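Aminopeptidase (Aneurinibacillus sp. AM-1, PDB 5IB9) probably acts as a zinc-dependent aminopeptidase of peptidase family M28, removing residues from the N-terminal ends of peptides. Local coordinates at residues A[300-311]-A[378-388]; A[326-335]-A[387-398]. All coordinates share one frame; numbering follows the deposited sequence.

Contact 1. Residues A[300-311]-A[378-388]. With ZN (zinc ion), chain C; ZN (zinc ion), chain F; ZN (zinc ion), chain E; ZN (zinc ion), chain D.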
loop_
_atom_site.group_PDB
_atom_site.type_symbol
_atom_site.label_atom_id
_atom_site.label_comp_id
_atom_site.label_asym_id
_atom_site.label_seq_id
_atom_site.Cartn_x
_atom_site.Cartn_y
_atom_site.Cartn_z
ATOM N N LEU A 300 -11.980 2.003 19.332
ATOM C CA LEU A 300 -12.040 2.793 20.625
ATOM C C LEU A 300 -11.045 3.936 20.469
ATOM O O LEU A 300 -9.837 3.736 20.349
ATOM C CB LEU A 300 -11.538 1.830 21.732
ATOM C CG LEU A 300 -12.384 0.550 21.967
ATOM C CD1 LEU A 300 -11.560 -0.389 22.737
ATOM C CD2 LEU A 300 -13.468 1.048 22.995
ATOM N N ASP A 301 -11.605 5.149 20.411
ATOM C CA ASP A 301 -10.709 6.373 20.258
ATOM C C ASP A 301 -11.364 7.478 21.085
ATOM O O ASP A 301 -12.489 7.888 20.760
ATOM C CB ASP A 301 -10.708 6.716 18.804
ATOM C CG ASP A 301 -9.531 7.666 18.369
ATOM O OD1 ASP A 301 -8.855 8.183 19.268
ATOM O OD2 ASP A 301 -9.165 7.803 17.182
ATOM N N MET A 302 -10.610 7.952 22.061
ATOM C CA MET A 302 -11.028 8.961 23.025
ATOM C C MET A 302 -12.184 8.521 23.891
ATOM O O MET A 302 -13.282 8.940 23.692
ATOM C CB MET A 302 -11.286 10.269 22.289
ATOM C CG MET A 302 -10.042 10.754 21.761
ATOM S SD MET A 302 -10.103 12.214 20.659
ATOM C CE MET A 302 -10.931 13.402 21.689
ATOM N N VAL A 303 -11.868 7.669 24.854
ATOM C CA VAL A 303 -12.892 7.007 25.629
ATOM C C VAL A 303 -12.662 7.099 27.153
ATOM O O VAL A 303 -13.192 6.311 27.930
ATOM C CB VAL A 303 -13.016 5.491 25.281
ATOM C CG1 VAL A 303 -13.605 5.368 23.837
ATOM C CG2 VAL A 303 -11.613 4.734 25.342
ATOM N N GLY A 304 -11.842 8.093 27.533
ATOM C CA GLY A 304 -11.589 8.283 29.001
ATOM C C GLY A 304 -11.582 9.692 29.535
ATOM O O GLY A 304 -11.227 9.787 30.702
ATOM N N SER A 305 -11.969 10.729 28.779
ATOM C CA SER A 305 -11.816 12.150 29.302
ATOM C C SER A 305 -12.971 12.604 30.203
ATOM O O SER A 305 -14.130 12.646 29.739
ATOM C CB SER A 305 -11.720 13.116 28.116
ATOM O OG SER A 305 -11.513 14.471 28.683
ATOM N N LYS A 306 -12.587 13.136 31.393
ATOM C CA LYS A 306 -13.575 13.716 32.345
ATOM C C LYS A 306 -14.218 14.950 31.670
ATOM O O LYS A 306 -15.340 15.382 32.037
ATOM C CB LYS A 306 -12.832 14.099 33.639
ATOM C CG LYS A 306 -12.017 15.333 33.527
ATOM C CD LYS A 306 -11.214 15.576 34.889
ATOM C CE LYS A 306 -10.761 17.097 34.927
ATOM N NZ LYS A 306 -11.900 18.137 34.708
ATOM N N ASP A 307 -13.551 15.588 30.732
ATOM C CA ASP A 307 -14.037 16.797 30.127
ATOM C C ASP A 307 -14.729 16.690 28.764
ATOM O O ASP A 307 -14.892 17.683 28.039
ATOM C CB ASP A 307 -12.823 17.716 29.998
ATOM C CG ASP A 307 -12.306 18.217 31.336
ATOM O OD1 ASP A 307 -13.079 18.299 32.352
ATOM O OD2 ASP A 307 -11.101 18.534 31.366
ATOM N N ALA A 308 -15.042 15.451 28.345
ATOM C CA ALA A 308 -15.809 15.234 27.134
ATOM C C ALA A 308 -17.191 14.868 27.536
ATOM O O ALA A 308 -17.464 14.587 28.706
ATOM C CB ALA A 308 -15.175 13.999 26.381
ATOM N N GLY A 309 -18.030 14.724 26.512
ATOM C CA GLY A 309 -19.392 14.346 26.767
ATOM C C GLY A 309 -19.788 12.901 26.856
ATOM O O GLY A 309 -19.021 12.091 27.414
ATOM N N ASP A 310 -21.026 12.609 26.437
ATOM C CA ASP A 310 -21.546 11.262 26.680
ATOM C C ASP A 310 -20.994 10.361 25.536
ATOM O O ASP A 310 -20.664 10.831 24.483
ATOM C CB ASP A 310 -23.080 11.183 26.556
ATOM C CG ASP A 310 -23.825 12.135 27.523
ATOM O OD1 ASP A 310 -24.887 12.686 27.103
ATOM O OD2 ASP A 310 -23.355 12.285 28.663
ATOM N N LEU A 311 -21.017 9.078 25.798
ATOM C CA LEU A 311 -20.588 8.097 24.760
ATOM C C LEU A 311 -21.515 8.159 23.523
ATOM O O LEU A 311 -22.759 8.243 23.687
ATOM C CB LEU A 311 -20.599 6.704 25.446
ATOM C CG LEU A 311 -19.885 5.595 24.676
ATOM C CD1 LEU A 311 -18.469 5.910 24.459
ATOM C CD2 LEU A 311 -20.186 4.297 25.446
ATOM N N ASP A 378 -4.059 13.668 33.924
ATOM C CA ASP A 378 -4.974 14.297 34.925
ATOM C C ASP A 378 -6.371 14.649 34.390
ATOM O O ASP A 378 -7.269 15.027 35.155
ATOM C CB ASP A 378 -4.274 15.471 35.622
ATOM C CG ASP A 378 -4.069 16.664 34.735
ATOM O OD1 ASP A 378 -4.397 16.637 33.538
ATOM O OD2 ASP A 378 -3.569 17.734 35.240
ATOM N N LYS A 379 -6.606 14.496 33.073
ATOM C CA LYS A 379 -7.958 14.597 32.575
ATOM C C LYS A 379 -8.704 13.291 32.470
ATOM O O LYS A 379 -9.913 13.316 32.157
ATOM C CB LYS A 379 -7.951 15.204 31.235
ATOM C CG LYS A 379 -6.921 16.277 30.940
ATOM C CD LYS A 379 -7.295 17.520 31.864
ATOM C CE LYS A 379 -6.489 18.686 31.306
ATOM N NZ LYS A 379 -5.022 18.543 31.578
ATOM N N ILE A 380 -8.060 12.180 32.814
ATOM C CA ILE A 380 -8.693 10.892 32.662
ATOM C C ILE A 380 -9.634 10.500 33.830
ATOM O O ILE A 380 -9.321 10.669 35.048
ATOM C CB ILE A 380 -7.608 9.797 32.449
ATOM C CG1 ILE A 380 -6.789 10.174 31.185
ATOM C CG2 ILE A 380 -8.294 8.385 32.473
ATOM C CD1 ILE A 380 -7.600 9.970 29.834
ATOM N N SER A 381 -10.816 9.986 33.434
ATOM C CA SER A 381 -11.784 9.452 34.342
ATOM C C SER A 381 -11.777 7.909 34.315
ATOM O O SER A 381 -12.155 7.280 33.288
ATOM C CB SER A 381 -13.185 9.957 33.919
ATOM O OG SER A 381 -14.107 9.155 34.672
ATOM N N LYS A 382 -11.420 7.269 35.438
ATOM C CA LYS A 382 -11.507 5.837 35.567
ATOM C C LYS A 382 -12.937 5.325 35.372
ATOM O O LYS A 382 -13.181 4.250 34.811
ATOM C CB LYS A 382 -10.976 5.388 36.894
ATOM C CG LYS A 382 -9.462 5.643 37.011
ATOM C CD LYS A 382 -9.081 5.560 38.488
ATOM C CE LYS A 382 -8.966 4.135 38.938
ATOM N NZ LYS A 382 -8.046 4.152 40.229
ATOM N N GLU A 383 -13.918 6.124 35.885
ATOM C CA GLU A 383 -15.277 5.649 35.743
ATOM C C GLU A 383 -15.721 5.547 34.276
ATOM O O GLU A 383 -16.445 4.592 33.925
ATOM C CB GLU A 383 -16.188 6.620 36.512
ATOM C CG GLU A 383 -17.683 6.299 36.572
ATOM C CD GLU A 383 -18.432 7.368 37.354
ATOM O OE1 GLU A 383 -18.217 7.254 38.580
ATOM O OE2 GLU A 383 -19.035 8.234 36.763
ATOM N N LYS A 384 -15.316 6.526 33.484
ATOM C CA LYS A 384 -15.628 6.552 32.029
ATOM C C LYS A 384 -14.924 5.359 31.405
ATOM O O LYS A 384 -15.529 4.662 30.578
ATOM C CB LYS A 384 -15.275 7.851 31.348
ATOM C CG LYS A 384 -16.217 8.974 31.852
ATOM C CD LYS A 384 -15.941 10.211 31.050
ATOM C CE LYS A 384 -16.940 10.507 30.014
ATOM N NZ LYS A 384 -17.023 11.960 29.816
ATOM N N LEU A 385 -13.633 5.165 31.658
ATOM C CA LEU A 385 -12.920 4.057 31.050
ATOM C C LEU A 385 -13.614 2.756 31.404
ATOM O O LEU A 385 -13.814 1.876 30.537
ATOM C CB LEU A 385 -11.482 3.949 31.630
ATOM C CG LEU A 385 -10.538 5.049 31.200
ATOM C CD1 LEU A 385 -9.267 4.876 32.061
ATOM C CD2 LEU A 385 -10.155 5.054 29.719
ATOM N N ASP A 386 -14.009 2.529 32.678
ATOM C CA ASP A 386 -14.656 1.351 33.064
ATOM C C ASP A 386 -16.011 1.180 32.324
ATOM O O ASP A 386 -16.378 0.042 31.981
ATOM C CB ASP A 386 -14.908 1.339 34.610
ATOM C CG ASP A 386 -15.499 -0.004 35.094
ATOM O OD1 ASP A 386 -14.785 -1.021 35.207
ATOM O OD2 ASP A 386 -16.814 -0.087 35.333
ATOM N N ASN A 387 -16.768 2.285 32.149
ATOM C CA ASN A 387 -18.060 2.155 31.537
ATOM C C ASN A 387 -17.889 1.764 30.075
ATOM O O ASN A 387 -18.672 0.949 29.592
ATOM C CB ASN A 387 -18.718 3.534 31.608
ATOM C CG ASN A 387 -20.122 3.530 30.939
ATOM O OD1 ASN A 387 -21.002 2.740 31.354
ATOM N ND2 ASN A 387 -20.276 4.270 29.933
ATOM N N VAL A 388 -16.885 2.340 29.396
ATOM C CA VAL A 388 -16.679 1.965 27.975
ATOM C C VAL A 388 -16.251 0.519 27.889
ATOM O O VAL A 388 -16.701 -0.277 27.024
ATOM C CB VAL A 388 -15.711 2.910 27.289
ATOM C CG1 VAL A 388 -15.338 2.397 25.827
ATOM C CG2 VAL A 388 -16.350 4.258 27.263
HETATM ZN ZN ZN C . -7.568 9.259 17.997
HETATM ZN ZN ZN F . -18.927 8.812 39.529
HETATM ZN ZN ZN E . -14.986 -2.760 36.122
HETATM ZN ZN ZN D . -18.002 -1.419 35.460
HETATM O O HOH W 1 -17.091 -2.767 36.303
HETATM O O HOH W 2 -19.328 -0.444 36.762
HETATM O O HOH W 3 -20.164 -1.408 36.502
HETATM O O HOH W 4 -14.663 -1.811 37.928
HETATM O O HOH W 5 -14.999 -4.648 37.316
#

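Contact 2. Residues A[326-335]-A[387-398]. With ZN (zinc ion), chain D.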
loop_
_atom_site.group_PDB
_atom_site.type_symbol
_atom_site.label_atom_id
_atom_site.label_comp_id
_atom_site.label_asym_id
_atom_site.label_seq_id
_atom_site.Cartn_x
_atom_site.Cartn_y
_atom_site.Cartn_z
ATOM N N LEU A 326 -25.051 -4.098 18.597
ATOM C CA LEU A 326 -24.517 -4.795 19.785
ATOM C C LEU A 326 -24.181 -3.725 20.871
ATOM O O LEU A 326 -24.439 -3.992 22.030
ATOM C CB LEU A 326 -23.237 -5.571 19.451
ATOM C CG LEU A 326 -23.519 -6.883 18.691
ATOM C CD1 LEU A 326 -22.154 -7.366 18.005
ATOM C CD2 LEU A 326 -24.255 -7.989 19.556
ATOM N N GLY A 327 -23.636 -2.549 20.445
ATOM C CA GLY A 327 -23.285 -1.488 21.399
ATOM C C GLY A 327 -24.577 -0.966 22.024
ATOM O O GLY A 327 -24.593 -0.806 23.289
ATOM N N ALA A 328 -25.635 -0.799 21.220
ATOM C CA ALA A 328 -26.898 -0.315 21.781
ATOM C C ALA A 328 -27.489 -1.331 22.666
ATOM O O ALA A 328 -28.045 -0.963 23.743
ATOM C CB ALA A 328 -27.899 0.074 20.683
ATOM N N ALA A 329 -27.456 -2.608 22.343
ATOM C CA ALA A 329 -28.045 -3.672 23.163
ATOM C C ALA A 329 -27.310 -3.707 24.515
ATOM O O ALA A 329 -27.927 -3.588 25.557
ATOM C CB ALA A 329 -27.885 -5.059 22.538
ATOM N N ALA A 330 -25.991 -3.722 24.488
ATOM C CA ALA A 330 -25.226 -3.808 25.747
ATOM C C ALA A 330 -25.502 -2.558 26.525
ATOM O O ALA A 330 -25.750 -2.681 27.743
ATOM C CB ALA A 330 -23.692 -3.937 25.455
ATOM N N SER A 331 -25.437 -1.379 25.941
ATOM C CA SER A 331 -25.753 -0.208 26.730
ATOM C C SER A 331 -27.132 -0.284 27.337
ATOM O O SER A 331 -27.325 0.168 28.484
ATOM C CB SER A 331 -25.499 1.054 25.890
ATOM O OG SER A 331 -25.696 2.217 26.752
ATOM N N SER A 332 -28.122 -0.753 26.619
ATOM C CA SER A 332 -29.468 -0.717 27.170
ATOM C C SER A 332 -29.550 -1.546 28.424
ATOM O O SER A 332 -30.417 -1.242 29.307
ATOM C CB SER A 332 -30.402 -1.127 26.037
ATOM O OG SER A 332 -30.400 -2.557 26.000
ATOM N N ARG A 333 -28.692 -2.536 28.576
ATOM C CA ARG A 333 -28.734 -3.405 29.774
ATOM C C ARG A 333 -27.885 -2.766 30.858
ATOM O O ARG A 333 -28.186 -3.013 32.069
ATOM C CB ARG A 333 -28.125 -4.758 29.495
ATOM C CG ARG A 333 -28.952 -5.527 28.406
ATOM C CD ARG A 333 -28.524 -6.958 28.227
ATOM N NE ARG A 333 -27.121 -7.074 27.825
ATOM C CZ ARG A 333 -26.727 -7.243 26.548
ATOM N NH1 ARG A 333 -27.606 -7.193 25.531
ATOM N NH2 ARG A 333 -25.446 -7.391 26.319
ATOM N N LEU A 334 -26.889 -1.968 30.510
ATOM C CA LEU A 334 -25.842 -1.493 31.482
ATOM C C LEU A 334 -25.938 -0.065 31.895
ATOM O O LEU A 334 -25.613 0.227 33.079
ATOM C CB LEU A 334 -24.390 -1.750 30.850
ATOM C CG LEU A 334 -24.122 -3.242 30.762
ATOM C CD1 LEU A 334 -22.803 -3.469 29.982
ATOM C CD2 LEU A 334 -24.202 -4.138 32.019
ATOM N N SER A 335 -26.324 0.859 31.019
ATOM C CA SER A 335 -26.188 2.261 31.183
ATOM C C SER A 335 -27.336 3.062 30.730
ATOM O O SER A 335 -27.525 4.156 31.191
ATOM C CB SER A 335 -24.921 2.721 30.459
ATOM O OG SER A 335 -23.855 2.318 31.261
ATOM N N ASN A 387 -16.768 2.285 32.149
ATOM C CA ASN A 387 -18.060 2.155 31.537
ATOM C C ASN A 387 -17.889 1.764 30.075
ATOM O O ASN A 387 -18.672 0.949 29.592
ATOM C CB ASN A 387 -18.718 3.534 31.608
ATOM C CG ASN A 387 -20.122 3.530 30.939
ATOM O OD1 ASN A 387 -21.002 2.740 31.354
ATOM N ND2 ASN A 387 -20.276 4.270 29.933
ATOM N N VAL A 388 -16.885 2.340 29.396
ATOM C CA VAL A 388 -16.679 1.965 27.975
ATOM C C VAL A 388 -16.251 0.519 27.889
ATOM O O VAL A 388 -16.701 -0.277 27.024
ATOM C CB VAL A 388 -15.711 2.910 27.289
ATOM C CG1 VAL A 388 -15.338 2.397 25.827
ATOM C CG2 VAL A 388 -16.350 4.258 27.263
ATOM N N ALA A 389 -15.335 0.104 28.760
ATOM C CA ALA A 389 -14.956 -1.278 28.742
ATOM C C ALA A 389 -16.159 -2.179 29.054
ATOM O O ALA A 389 -16.300 -3.238 28.393
ATOM C CB ALA A 389 -13.827 -1.468 29.834
ATOM N N ASP A 390 -17.042 -1.802 30.019
ATOM C CA ASP A 390 -18.201 -2.700 30.254
ATOM C C ASP A 390 -19.086 -2.777 29.038
ATOM O O ASP A 390 -19.584 -3.824 28.693
ATOM C CB ASP A 390 -18.985 -2.101 31.461
ATOM C CG ASP A 390 -18.293 -2.250 32.733
ATOM O OD1 ASP A 390 -17.409 -3.072 32.888
ATOM O OD2 ASP A 390 -18.679 -1.472 33.630
ATOM N N ILE A 391 -19.398 -1.636 28.384
ATOM C CA ILE A 391 -20.328 -1.622 27.249
ATOM C C ILE A 391 -19.714 -2.366 26.004
ATOM O O ILE A 391 -20.368 -3.237 25.374
ATOM C CB ILE A 391 -20.751 -0.239 26.929
ATOM C CG1 ILE A 391 -21.734 0.328 27.993
ATOM C CG2 ILE A 391 -21.427 -0.137 25.554
ATOM C CD1 ILE A 391 -21.906 1.862 27.988
ATOM N N VAL A 392 -18.475 -1.993 25.648
ATOM C CA VAL A 392 -17.839 -2.577 24.458
ATOM C C VAL A 392 -17.595 -4.078 24.772
ATOM O O VAL A 392 -17.798 -4.905 23.918
ATOM C CB VAL A 392 -16.621 -1.775 24.043
ATOM C CG1 VAL A 392 -15.816 -2.537 22.933
ATOM C CG2 VAL A 392 -17.068 -0.474 23.478
ATOM N N GLY A 393 -17.091 -4.337 25.958
ATOM C CA GLY A 393 -16.830 -5.767 26.227
ATOM C C GLY A 393 -18.107 -6.587 26.237
ATOM O O GLY A 393 -18.074 -7.737 25.773
ATOM N N SER A 394 -19.186 -6.064 26.853
ATOM C CA SER A 394 -20.481 -6.817 26.810
ATOM C C SER A 394 -21.066 -6.940 25.430
ATOM O O SER A 394 -21.652 -7.990 25.136
ATOM C CB SER A 394 -21.515 -6.150 27.721
ATOM O OG SER A 394 -20.953 -6.232 29.072
ATOM N N ALA A 395 -20.849 -5.899 24.580
ATOM C CA ALA A 395 -21.304 -5.963 23.176
ATOM C C ALA A 395 -20.533 -7.060 22.447
ATOM O O ALA A 395 -21.168 -7.886 21.757
ATOM C CB ALA A 395 -21.111 -4.626 22.428
ATOM N N VAL A 396 -19.213 -7.089 22.647
ATOM C CA VAL A 396 -18.420 -8.109 21.992
ATOM C C VAL A 396 -18.814 -9.518 22.542
ATOM O O VAL A 396 -18.997 -10.457 21.777
ATOM C CB VAL A 396 -16.957 -7.863 22.190
ATOM C CG1 VAL A 396 -16.066 -9.120 21.797
ATOM C CG2 VAL A 396 -16.504 -6.592 21.374
ATOM N N TYR A 397 -18.966 -9.589 23.868
ATOM C CA TYR A 397 -19.242 -10.931 24.420
ATOM C C TYR A 397 -20.622 -11.389 24.104
ATOM O O TYR A 397 -20.901 -12.608 24.104
ATOM C CB TYR A 397 -19.096 -10.799 25.929
ATOM C CG TYR A 397 -19.151 -12.107 26.675
ATOM C CD1 TYR A 397 -18.187 -13.079 26.430
ATOM C CD2 TYR A 397 -20.087 -12.300 27.635
ATOM C CE1 TYR A 397 -18.152 -14.306 27.199
ATOM C CE2 TYR A 397 -20.085 -13.527 28.375
ATOM C CZ TYR A 397 -19.157 -14.491 28.133
ATOM O OH TYR A 397 -19.208 -15.718 28.908
ATOM N N GLN A 398 -21.566 -10.470 23.819
ATOM C CA GLN A 398 -22.884 -10.928 23.396
ATOM C C GLN A 398 -22.731 -11.872 22.161
ATOM O O GLN A 398 -23.459 -12.848 22.007
ATOM C CB GLN A 398 -23.773 -9.769 22.997
ATOM C CG GLN A 398 -25.240 -10.161 22.533
ATOM C CD GLN A 398 -26.222 -9.040 22.675
ATOM O OE1 GLN A 398 -25.983 -8.056 23.422
ATOM N NE2 GLN A 398 -27.334 -9.126 21.940
HETATM ZN ZN ZN D . -18.002 -1.419 35.460
HETATM O O HOH W 1 -17.091 -2.767 36.303
HETATM O O HOH W 2 -19.328 -0.444 36.762
HETATM O O HOH W 3 -20.164 -1.408 36.502
#

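Contact 1. Residues A[300-311]-A[378-388]
The peptide group of Ser305 is approached on both faces: Lys384 NZ comes from one side, 3.0 Å from Ser305 O, and the backbone N of Ala308, closing a type I turn, from the other. The carbonyl of Gly304 is met end-on instead. Ser381 N lies 2.8 Å from Gly304 O in a nearly straight bond (172°), and Ile380 CA adds a CA-H...O contact to the same oxygen. Lys306 N answers with a bond of 2.8 Å to Lys379 O, and the pair makes a single beta bridge of Ser305 with Ile380. From the first turn of helix 382-400, the Lys384 chain bends at CG-CD (chi3 103°), which brings NZ to the carbonyls of the turn, where it also donates to Gly309 O at 3.1 Å; the carbonyl dipoles probably help to offset its charge.

In this M28 peptidase domain, residues 301-309 form the loop that leaves strand 294-300 at the metal centre. Asp301 holds a zinc ion with both carboxylate oxygens, His228 and Asp240 are further ligands, and the bound inhibitor touches Asp301 and Met302. Ser381 caps the facing helix, its OG accepting from Lys384 N. Farther along, Val388 wedges in with both methyls: its side chain and that of Leu300 run past each other in opposite directions, Val388 CG1 3.7 Å from Leu300 CD2, while CG2 reaches Leu311 CD1 at 3.9 Å. Leu385 CD2 sits 3.6 Å from Gly304 CA, where a side chain would clash. Asp386 binds two other zinc ions, one through each carboxylate oxygen; Thr13 shares the ion on OD1, Asp390 that on OD2.

Contact 2. Residues A[326-335]-A[387-398]
Arg333 reaches the amide of Gln398 end-on, with NH1 2.8 Å and NH2 3.0 Å from the one atom Gln398 OE1. That oxygen lies in the guanidinium plane, at its edge, but the two flat groups are turned 54° apart, and both nitrogens come to the amide from the same face, NH1 well above its plane. A bend at chi3 (-60°) folds the arginine back over its own helix, and Ala329 O and Ala330 CA lie against one guanidinium face, toward its rim. Its NE forms a salt bridge with Asp6, while Gln398 NE2 is bonded to Val406 O. Leu326 CD2 lies against the aliphatic part of the glutamine, 3.8 Å from Gln398 CG. A leucine in place of Gln398 would probably leave NH1 of Arg333 without this acceptor and the guanidinium freer to turn.

These side chains belong to two helices of the M28 domain, 322-334 and 382-400, which cross with their local axes at 121° and 8.0 Å apart, a close approach consistent with the small residues Gly327, Ala330 and Ala395 at the crossing. Ala395 CB presses on Leu326 O at 3.4 Å, and Ala330 CB in turn meets Ile391 O; Gly327 lies beside Ala395 and Ile391. Toward the other end, Leu334 brings CD1 to within 3.4 Å of Ser394 OG, a hydroxyl that donates back to Asp390 O in its own helix. Ser335, just past the helix end, donates through OG to Asn387 OD1 (2.9 Å), in the amide plane and on a lone pair. Ile391 CD1 packs beside that serine, 3.8 Å from Ser335 OG. The Asp390 carboxylate binds a zinc ion through OD2, together with Asp386, and its OD1 is hydrogen-bonded to Thr13.

How the contacts relate
Along the chain, segment 300-311 comes first, leaving strand 294-300 and entering strand 310-315; helix 322-334, with 326-335, follows. The chain then runs through strand 358-364 before reaching 378-388 and 387-398. Contact 1 closes a loop of 66 intervening residues and contact 2 one of 51; their segments alternate, so the two loops cross. Both use helix 382-400, contact 1 its first turns and the residues just before them, contact 2 farther along, with Asn387 and Val388 shared. Packing joins them directly through Leu311 with Ile391 and Leu300 with Val392. Together they tie the loop at the inhibitor site and helix 322-334 to one helix, whose Asp386 and Asp390 share a zinc ion.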